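Local coordinates for protein aldehyde Dehydrogenase (Burkholderia cenocepacia, PDB 4O6R) that probably oxidises aldehydes to carboxylic acids with NAD+ or NADP+ as cofactor, and binds adenosine monophosphate in its nucleotide pocket, at residues A[81-86]-A[111-116]; A[314-319]-A[372-377]; A[326-331]-A[392-397]. One frame throughout, in Å; residues are numbered along the deposited sequence. Where two conformers were deposited one is given.

Contact 1 of 3, residues A[81-86]-A[111-116]; sequences DAIEAN and PRTAAC. With NO3 (nitrate ion), chain F.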
loop_
_atom_site.group_PDB
_atom_site.type_symbol
_atom_site.label_atom_id
_atom_site.label_comp_id
_atom_site.label_asym_id
_atom_site.label_seq_id
_atom_site.Cartn_x
_atom_site.Cartn_y
_atom_site.Cartn_z
ATOM N N ASP A 81 20.188 -1.489 19.892
ATOM C CA ASP A 81 21.609 -1.784 20.079
ATOM C C ASP A 81 21.970 -1.840 21.541
ATOM O O ASP A 81 22.735 -2.706 21.953
ATOM C CB ASP A 81 22.488 -0.734 19.398
ATOM C CG ASP A 81 22.508 -0.872 17.884
ATOM O OD1 ASP A 81 22.171 -1.957 17.345
ATOM O OD2 ASP A 81 22.906 0.112 17.233
ATOM N N ALA A 82 21.450 -0.907 22.322
ATOM C CA ALA A 82 21.760 -0.852 23.772
ATOM C C ALA A 82 21.245 -2.110 24.506
ATOM O O ALA A 82 21.891 -2.654 25.415
ATOM C CB ALA A 82 21.163 0.401 24.385
ATOM N N ILE A 83 20.067 -2.563 24.114
ATOM C CA ILE A 83 19.521 -3.803 24.660
ATOM C C ILE A 83 20.475 -4.955 24.380
ATOM O O ILE A 83 20.878 -5.692 25.308
ATOM C CB ILE A 83 18.117 -4.093 24.093
ATOM C CG1 ILE A 83 17.121 -3.074 24.654
ATOM C CG2 ILE A 83 17.677 -5.526 24.396
ATOM C CD1 ILE A 83 15.797 -3.004 23.877
ATOM N N GLU A 84 20.892 -5.084 23.125
ATOM C CA GLU A 84 21.838 -6.134 22.768
ATOM C C GLU A 84 23.158 -6.015 23.528
ATOM O O GLU A 84 23.693 -7.031 23.978
ATOM C CB GLU A 84 22.066 -6.192 21.263
ATOM C CG GLU A 84 20.840 -6.779 20.567
ATOM C CD GLU A 84 20.853 -6.686 19.038
ATOM O OE1 GLU A 84 21.733 -6.009 18.463
ATOM O OE2 GLU A 84 19.928 -7.252 18.417
ATOM N N ALA A 85 23.667 -4.794 23.688
ATOM C CA ALA A 85 24.890 -4.560 24.487
ATOM C C ALA A 85 24.726 -4.959 25.948
ATOM O O ALA A 85 25.713 -5.187 26.641
ATOM C CB ALA A 85 25.330 -3.109 24.393
ATOM N N ASN A 86 23.494 -5.009 26.421
ATOM C CA ASN A 86 23.172 -5.375 27.792
ATOM C C ASN A 86 22.476 -6.722 27.908
ATOM O O ASN A 86 21.775 -6.970 28.890
ATOM C CB ASN A 86 22.293 -4.283 28.409
ATOM C CG ASN A 86 23.076 -3.028 28.730
ATOM O OD1 ASN A 86 23.770 -2.981 29.746
ATOM N ND2 ASN A 86 23.027 -2.034 27.854
ATOM N N PRO A 111 16.679 -11.079 22.606
ATOM C CA PRO A 111 16.739 -10.915 21.150
ATOM C C PRO A 111 15.409 -10.480 20.516
ATOM O O PRO A 111 15.417 -9.645 19.628
ATOM C CB PRO A 111 17.117 -12.320 20.650
ATOM C CG PRO A 111 17.855 -12.927 21.785
ATOM C CD PRO A 111 17.165 -12.409 23.022
ATOM N N ARG A 112 14.286 -11.016 20.982
ATOM C CA ARG A 112 12.990 -10.659 20.384
ATOM C C ARG A 112 12.665 -9.210 20.677
ATOM O O ARG A 112 12.117 -8.508 19.840
ATOM C CB ARG A 112 11.861 -11.564 20.881
ATOM C CG ARG A 112 11.747 -12.935 20.188
ATOM C CD ARG A 112 10.990 -13.876 21.110
ATOM N NE ARG A 112 10.180 -14.880 20.459
ATOM C CZ ARG A 112 9.243 -15.622 21.058
ATOM N NH1 ARG A 112 8.959 -15.478 22.348
ATOM N NH2 ARG A 112 8.585 -16.535 20.353
ATOM N N THR A 113 13.015 -8.757 21.883
ATOM C CA THR A 113 12.799 -7.373 22.289
ATOM C C THR A 113 13.643 -6.445 21.448
ATOM O O THR A 113 13.131 -5.498 20.890
ATOM C CB THR A 113 13.117 -7.179 23.793
ATOM O OG1 THR A 113 12.361 -8.119 24.556
ATOM C CG2 THR A 113 12.764 -5.802 24.250
ATOM N N ALA A 114 14.935 -6.734 21.327
ATOM C CA ALA A 114 15.808 -5.945 20.456
ATOM C C ALA A 114 15.309 -5.903 18.989
ATOM O O ALA A 114 15.261 -4.845 18.364
ATOM C CB ALA A 114 17.232 -6.457 20.539
ATOM N N ALA A 115 14.945 -7.055 18.464
ATOM C CA ALA A 115 14.489 -7.175 17.085
ATOM C C ALA A 115 13.252 -6.339 16.827
ATOM O O ALA A 115 13.130 -5.709 15.779
ATOM C CB ALA A 115 14.202 -8.629 16.745
ATOM N N CYS A 116 12.338 -6.316 17.783
ATOM C CA CYS A 116 11.102 -5.559 17.620
ATOM C C CYS A 116 11.351 -4.054 17.678
ATOM O O CYS A 116 10.838 -3.330 16.849
ATOM C CB CYS A 116 10.066 -5.983 18.657
ATOM S SG CYS A 116 8.424 -5.246 18.397
HETATM N N NO3 F . 5.662 -16.727 22.541
HETATM O O1 NO3 F . 5.558 -15.582 22.094
HETATM O O2 NO3 F . 6.859 -17.419 22.487
HETATM O O3 NO3 F . 4.579 -17.363 23.139
HETATM O O HOH W 1 18.099 -9.379 18.401
#

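Contact 2 of 3, residues A[314-319]-A[372-377]; sequences SSIRIG and VRPTIV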
loop_
_atom_site.group_PDB
_atom_site.type_symbol
_atom_site.label_atom_id
_atom_site.label_comp_id
_atom_site.label_asym_id
_atom_site.label_seq_id
_atom_site.Cartn_x
_atom_site.Cartn_y
_atom_site.Cartn_z
ATOM N N SER A 314 8.069 -35.704 30.227
ATOM C CA SER A 314 8.502 -36.212 31.531
ATOM C C SER A 314 9.964 -35.951 31.732
ATOM O O SER A 314 10.401 -35.898 32.850
ATOM C CB SER A 314 8.305 -37.726 31.650
ATOM O OG SER A 314 6.931 -38.000 31.779
ATOM N N SER A 315 10.716 -35.853 30.639
ATOM C CA SER A 315 12.150 -35.684 30.692
ATOM C C SER A 315 12.589 -34.199 30.856
ATOM O O SER A 315 13.744 -33.928 31.121
ATOM C CB SER A 315 12.779 -36.277 29.415
ATOM O OG SER A 315 12.673 -35.345 28.333
ATOM N N ILE A 316 11.683 -33.253 30.663
ATOM C CA ILE A 316 12.049 -31.857 30.677
ATOM C C ILE A 316 12.681 -31.512 32.021
ATOM O O ILE A 316 12.158 -31.871 33.064
ATOM C CB ILE A 316 10.833 -30.955 30.373
ATOM C CG1 ILE A 316 10.423 -31.101 28.898
ATOM C CG2 ILE A 316 11.132 -29.500 30.718
ATOM C CD1 ILE A 316 9.129 -30.405 28.518
ATOM N N ARG A 317 13.809 -30.805 31.981
ATOM C CA ARG A 317 14.582 -30.520 33.195
ATOM C C ARG A 317 14.040 -29.284 33.892
ATOM O O ARG A 317 14.192 -28.158 33.395
ATOM C CB ARG A 317 16.042 -30.327 32.846
ATOM C CG ARG A 317 16.676 -31.563 32.206
ATOM C CD ARG A 317 18.177 -31.403 32.087
ATOM N NE ARG A 317 18.550 -30.306 31.181
ATOM C CZ ARG A 317 18.759 -30.424 29.874
ATOM N NH1 ARG A 317 18.607 -31.582 29.256
ATOM N NH2 ARG A 317 19.105 -29.372 29.167
ATOM N N ILE A 318 13.365 -29.507 35.014
ATOM C CA ILE A 318 12.747 -28.423 35.778
ATOM C C ILE A 318 13.710 -27.987 36.850
ATOM O O ILE A 318 14.312 -28.819 37.515
ATOM C CB ILE A 318 11.480 -28.880 36.491
ATOM C CG1 ILE A 318 10.502 -29.525 35.503
ATOM C CG2 ILE A 318 10.847 -27.711 37.248
ATOM C CD1 ILE A 318 9.625 -30.580 36.166
ATOM N N GLY A 319 13.844 -26.691 37.045
ATOM C CA GLY A 319 14.731 -26.208 38.090
ATOM C C GLY A 319 14.963 -24.715 38.141
ATOM O O GLY A 319 14.196 -23.943 37.580
ATOM N N VAL A 372 5.548 -26.506 38.909
ATOM C CA VAL A 372 4.702 -27.633 38.561
ATOM C C VAL A 372 5.305 -28.369 37.363
ATOM O O VAL A 372 5.907 -27.750 36.479
ATOM C CB VAL A 372 3.242 -27.185 38.338
ATOM C CG1 VAL A 372 3.107 -26.234 37.178
ATOM C CG2 VAL A 372 2.333 -28.381 38.134
ATOM N N ARG A 373 5.165 -29.684 37.344
ATOM C CA ARG A 373 5.697 -30.483 36.253
ATOM C C ARG A 373 4.858 -30.321 34.987
ATOM O O ARG A 373 3.682 -30.011 35.067
ATOM C CB ARG A 373 5.737 -31.961 36.632
ATOM C CG ARG A 373 6.702 -32.259 37.775
ATOM C CD ARG A 373 6.683 -33.729 38.149
ATOM N NE ARG A 373 5.313 -34.211 38.256
ATOM C CZ ARG A 373 4.708 -34.578 39.379
ATOM N NH1 ARG A 373 3.440 -34.964 39.301
ATOM N NH2 ARG A 373 5.354 -34.597 40.570
ATOM N N PRO A 374 5.479 -30.515 33.821
ATOM C CA PRO A 374 4.725 -30.518 32.565
ATOM C C PRO A 374 3.598 -31.522 32.667
ATOM O O PRO A 374 3.824 -32.663 33.078
ATOM C CB PRO A 374 5.759 -30.955 31.522
ATOM C CG PRO A 374 7.074 -30.570 32.105
ATOM C CD PRO A 374 6.927 -30.696 33.607
ATOM N N THR A 375 2.394 -31.077 32.353
ATOM C CA THR A 375 1.183 -31.837 32.609
ATOM C C THR A 375 0.425 -32.054 31.283
ATOM O O THR A 375 0.236 -31.117 30.507
ATOM C CB THR A 375 0.324 -31.101 33.636
ATOM O OG1 THR A 375 1.054 -30.961 34.864
ATOM C CG2 THR A 375 -0.933 -31.840 33.918
ATOM N N ILE A 376 0.070 -33.310 31.029
ATOM C CA ILE A 376 -0.651 -33.741 29.843
ATOM C C ILE A 376 -1.899 -34.501 30.279
ATOM O O ILE A 376 -1.789 -35.509 30.981
ATOM C CB ILE A 376 0.244 -34.664 28.974
ATOM C CG1 ILE A 376 1.480 -33.922 28.497
ATOM C CG2 ILE A 376 -0.515 -35.203 27.754
ATOM C CD1 ILE A 376 2.496 -34.848 27.855
ATOM N N VAL A 377 -3.071 -34.034 29.844
ATOM C CA VAL A 377 -4.337 -34.627 30.231
ATOM C C VAL A 377 -5.125 -34.969 28.992
ATOM O O VAL A 377 -5.374 -34.092 28.166
ATOM C CB VAL A 377 -5.211 -33.655 31.055
ATOM C CG1 VAL A 377 -6.566 -34.259 31.326
ATOM C CG2 VAL A 377 -4.525 -33.294 32.347
#

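Contact 3 of 3, residues A[326-331]-A[392-397]; sequences TEMGPL and FGPFVT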
loop_
_atom_site.group_PDB
_atom_site.type_symbol
_atom_site.label_atom_id
_atom_site.label_comp_id
_atom_site.label_asym_id
_atom_site.label_seq_id
_atom_site.Cartn_x
_atom_site.Cartn_y
_atom_site.Cartn_z
ATOM N N THR A 326 18.758 -25.608 32.997
ATOM C CA THR A 326 17.309 -25.655 33.239
ATOM C C THR A 326 16.509 -25.423 31.959
ATOM O O THR A 326 16.784 -24.489 31.235
ATOM C CB THR A 326 16.864 -24.614 34.275
ATOM O OG1 THR A 326 17.414 -24.952 35.557
ATOM C CG2 THR A 326 15.314 -24.502 34.351
ATOM N N GLU A 327 15.527 -26.292 31.701
ATOM C CA GLU A 327 14.666 -26.195 30.519
ATOM C C GLU A 327 13.293 -25.613 30.827
ATOM O O GLU A 327 12.670 -25.041 29.949
ATOM C CB GLU A 327 14.467 -27.558 29.882
ATOM C CG GLU A 327 15.728 -28.164 29.283
ATOM C CD GLU A 327 15.502 -29.563 28.726
ATOM O OE1 GLU A 327 14.862 -30.413 29.416
ATOM O OE2 GLU A 327 15.967 -29.811 27.582
ATOM N N MET A 328 12.817 -25.793 32.057
ATOM C CA MET A 328 11.556 -25.222 32.495
ATOM C C MET A 328 11.691 -24.680 33.916
ATOM O O MET A 328 12.160 -25.352 34.801
ATOM C CB MET A 328 10.422 -26.247 32.442
ATOM C CG MET A 328 9.083 -25.663 32.910
ATOM S SD MET A 328 7.628 -26.767 32.798
ATOM C CE MET A 328 7.341 -26.547 31.110
ATOM N N GLY A 329 11.273 -23.435 34.106
ATOM C CA GLY A 329 11.302 -22.818 35.409
ATOM C C GLY A 329 9.980 -22.919 36.122
ATOM O O GLY A 329 9.083 -23.679 35.725
ATOM N N PRO A 330 9.837 -22.137 37.180
ATOM C CA PRO A 330 8.596 -22.127 37.903
ATOM C C PRO A 330 7.595 -21.232 37.216
ATOM O O PRO A 330 7.978 -20.455 36.340
ATOM C CB PRO A 330 9.000 -21.513 39.247
ATOM C CG PRO A 330 10.086 -20.569 38.887
ATOM C CD PRO A 330 10.824 -21.213 37.759
ATOM N N LEU A 331 6.343 -21.304 37.647
ATOM C CA LEU A 331 5.346 -20.306 37.269
ATOM C C LEU A 331 5.653 -18.981 37.950
ATOM O O LEU A 331 6.392 -18.934 38.923
ATOM C CB LEU A 331 3.948 -20.769 37.641
ATOM C CG LEU A 331 3.556 -22.145 37.105
ATOM C CD1 LEU A 331 2.081 -22.411 37.320
ATOM C CD2 LEU A 331 3.870 -22.270 35.640
ATOM N N PHE A 392 -3.186 -21.571 31.267
ATOM C CA PHE A 392 -2.043 -20.620 31.217
ATOM C C PHE A 392 -0.839 -21.181 31.970
ATOM O O PHE A 392 -0.054 -20.423 32.511
ATOM C CB PHE A 392 -2.432 -19.232 31.780
ATOM C CG PHE A 392 -1.654 -18.081 31.189
ATOM C CD1 PHE A 392 -1.821 -17.729 29.869
ATOM C CD2 PHE A 392 -0.786 -17.328 31.966
ATOM C CE1 PHE A 392 -1.139 -16.653 29.319
ATOM C CE2 PHE A 392 -0.086 -16.245 31.425
ATOM C CZ PHE A 392 -0.260 -15.911 30.103
ATOM N N GLY A 393 -0.709 -22.503 31.998
ATOM C CA GLY A 393 0.426 -23.173 32.670
ATOM C C GLY A 393 0.939 -24.240 31.726
ATOM O O GLY A 393 0.427 -24.356 30.580
ATOM N N PRO A 394 1.920 -25.040 32.183
ATOM C CA PRO A 394 2.553 -26.022 31.308
ATOM C C PRO A 394 1.647 -27.239 31.264
ATOM O O PRO A 394 1.965 -28.279 31.828
ATOM C CB PRO A 394 3.870 -26.331 32.022
ATOM C CG PRO A 394 3.551 -26.140 33.476
ATOM C CD PRO A 394 2.565 -24.985 33.506
ATOM N N PHE A 395 0.497 -27.063 30.623
ATOM C CA PHE A 395 -0.641 -27.943 30.803
ATOM C C PHE A 395 -1.325 -28.079 29.460
ATOM O O PHE A 395 -1.834 -27.122 28.948
ATOM C CB PHE A 395 -1.589 -27.300 31.838
ATOM C CG PHE A 395 -2.792 -28.116 32.199
ATOM C CD1 PHE A 395 -3.782 -28.403 31.257
ATOM C CD2 PHE A 395 -2.994 -28.537 33.506
ATOM C CE1 PHE A 395 -4.897 -29.141 31.612
ATOM C CE2 PHE A 395 -4.126 -29.248 33.867
ATOM C CZ PHE A 395 -5.083 -29.562 32.927
ATOM N N VAL A 396 -1.316 -29.270 28.884
ATOM C CA VAL A 396 -1.946 -29.469 27.570
ATOM C C VAL A 396 -3.078 -30.494 27.647
ATOM O O VAL A 396 -2.970 -31.502 28.337
ATOM C CB VAL A 396 -0.891 -29.821 26.479
ATOM C CG1 VAL A 396 -0.111 -31.080 26.844
ATOM C CG2 VAL A 396 -1.535 -29.907 25.089
ATOM N N THR A 397 -4.178 -30.172 26.981
ATOM C CA THR A 397 -5.337 -31.031 26.905
ATOM C C THR A 397 -5.417 -31.698 25.534
ATOM O O THR A 397 -5.367 -31.025 24.505
ATOM C CB THR A 397 -6.612 -30.249 27.185
ATOM O OG1 THR A 397 -6.498 -29.629 28.481
ATOM C CG2 THR A 397 -7.833 -31.189 27.150
#

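Contact 1 of 3, residues A[81-86]-A[111-116]
I83, T113 and A114 form the buried, dry side of this helix-helix contact. The CG2 branch of I83, anti to the backbone N, packs on A114 CB at 4.0 Å, while the other arm reaches further along and puts CD1 4.1 Å from CG2 of T113, the two side chains crossing at about a right angle. Helices 69-85 and 102-123 run nearly antiparallel here, at 162°, with the axes of the short segments 8.8 Å apart. Alanine suits the facing position because its single methyl lets the branched isoleucine lie close to the second helix. T113 turns only its methyl to I83; its hydroxyl bonds to D109 O one turn back, so no polar group is lost to the apolar layer. V110 and F117 of the same helix and I192 of helix 187-199 enclose I83 further, and L160 and S164 of helix 159-172 pack on T113.

The edge beside E84 packs closely too, but it is partly exposed and lined by water. This side chain, extended beyond CG, lays its methylene CG 3.6 Å from A114 CB and carries OE2 to 3.5 Å from the same methyl, a non-bonded contact. A water bridges the helices here, giving hydrogen bonds to OE2 of E84 at 2.8 Å and to the carbonyl O of P111 at 3.0 Å. OE1 takes the charged partners: R118, which also pairs with D81, and R74 of the second subunit. Beyond the far side of helix 102-123, R112 and K448 hold a nitrate, probably from the crystallisation liquor; NH1 and NH2 of R112 both bond to its O2 at the guanidinium edge.

Small A114 thus allows the close spacing of the helices, whereas the glutamate, flanked by two arginines and therefore probably ionised, carries the contact into the subunit interface.

Contact 2 of 3, residues A[314-319]-A[372-377]
The carbonyl O of R373 accepts the hydroxyl of T375, with OG1 2.8 Å from O and the donor tilted 34° from the carbonyl plane. This bond, supplemented by a weak one from G358 N to the same hydroxyl, braces the extended chain that leads into strand 375-378. The strand belongs to the mixed sheet of the aldehyde dehydrogenase fold that also contains strands 395-401 and 294-298; its neighbour 353-356 is antiparallel. Against this entry lies the chain leaving helix 302-315, and the contact is wholly apolar.

P374 carries it. The rigid ring has no N-H to satisfy and offers its CG and CD to two isoleucines spaced two residues apart in extended chain. I318 reaches out with CD1, which lies 3.7 Å from P374 CD and 3.7 Å from CG of R373. Both I318 and R373 were modelled in two conformers, so this outer half is less certain than the part around I316. R373 contributes only the methylene start of its chain here, and its NH1 makes weak bonds to G357 and S359.

I316 is the more buried isoleucine, packed also on F494 of the third subunit and on E327 and M328. With CG1 anti to the carbonyl carbon (chi1 -70°), its CD1 methyl comes across P374 to stand 4.1 Å from CG.

Contact 3 of 3, residues A[326-331]-A[392-397]
P394 is met by two side chains from the loop 326-331, M328 at CB and L331 at CD. The methionine crosses the ring at about a right angle: its CE methyl is 3.6 Å from P394 CB, and SD lies 3.9 Å from the same carbon. The chain runs straight out from the backbone, CG anti to N (chi1 180°), and bends only at the last torsion, -80°, which brings SD and CE against CB from across the ring. L331 brings one branch, CD2, to 3.7 Å from P394 CD. A flexible methionine and a forked leucine suit a compact, rigid ring, since each can fit its own part of it.

In the next shell, F282 of helix 270-282 packs on both M328 and P394, while H336 and V340 of helix 334-349 back L331. M328 bonds through its backbone to R317 and G319, L331 to Y370, and P394 to T375; G329 N donates to the side-chain OE1 of Q285. P394 sits at the centre of an inverse gamma turn, closed by a weak bond from F395 N to G393 O at 2.7 Å, and this turn leads the chain into strand 395-401 of the mixed sheet.

Packing without polar bonds between the two segments probably leaves their register to shape and to the backbone bonds each makes with its neighbours.

How the contacts relate
Contacts 2 and 3 form one continuous region, their centres 7 Å apart. Their strands are neighbours in the same sheet, with T375 N to P394 O and T375 O to V396 N both 2.9 Å, probable hydrogen bonds. Their other two segments lie alongside each other, and both reach R496 of the third subunit, through S315 in contact 2 and E327 in contact 3. Contact 1 stands apart among helices, about 30 Å from contact 2 and 25 Å from contact 3 between centres, and reaches R74 of the second subunit through E84. As for the AMP pocket, the side chain of T113 in contact 1 is about 11 Å from that of AMP-binding V154, and the side chain of L331 in contact 3 is about 14 Å from the bound AMP.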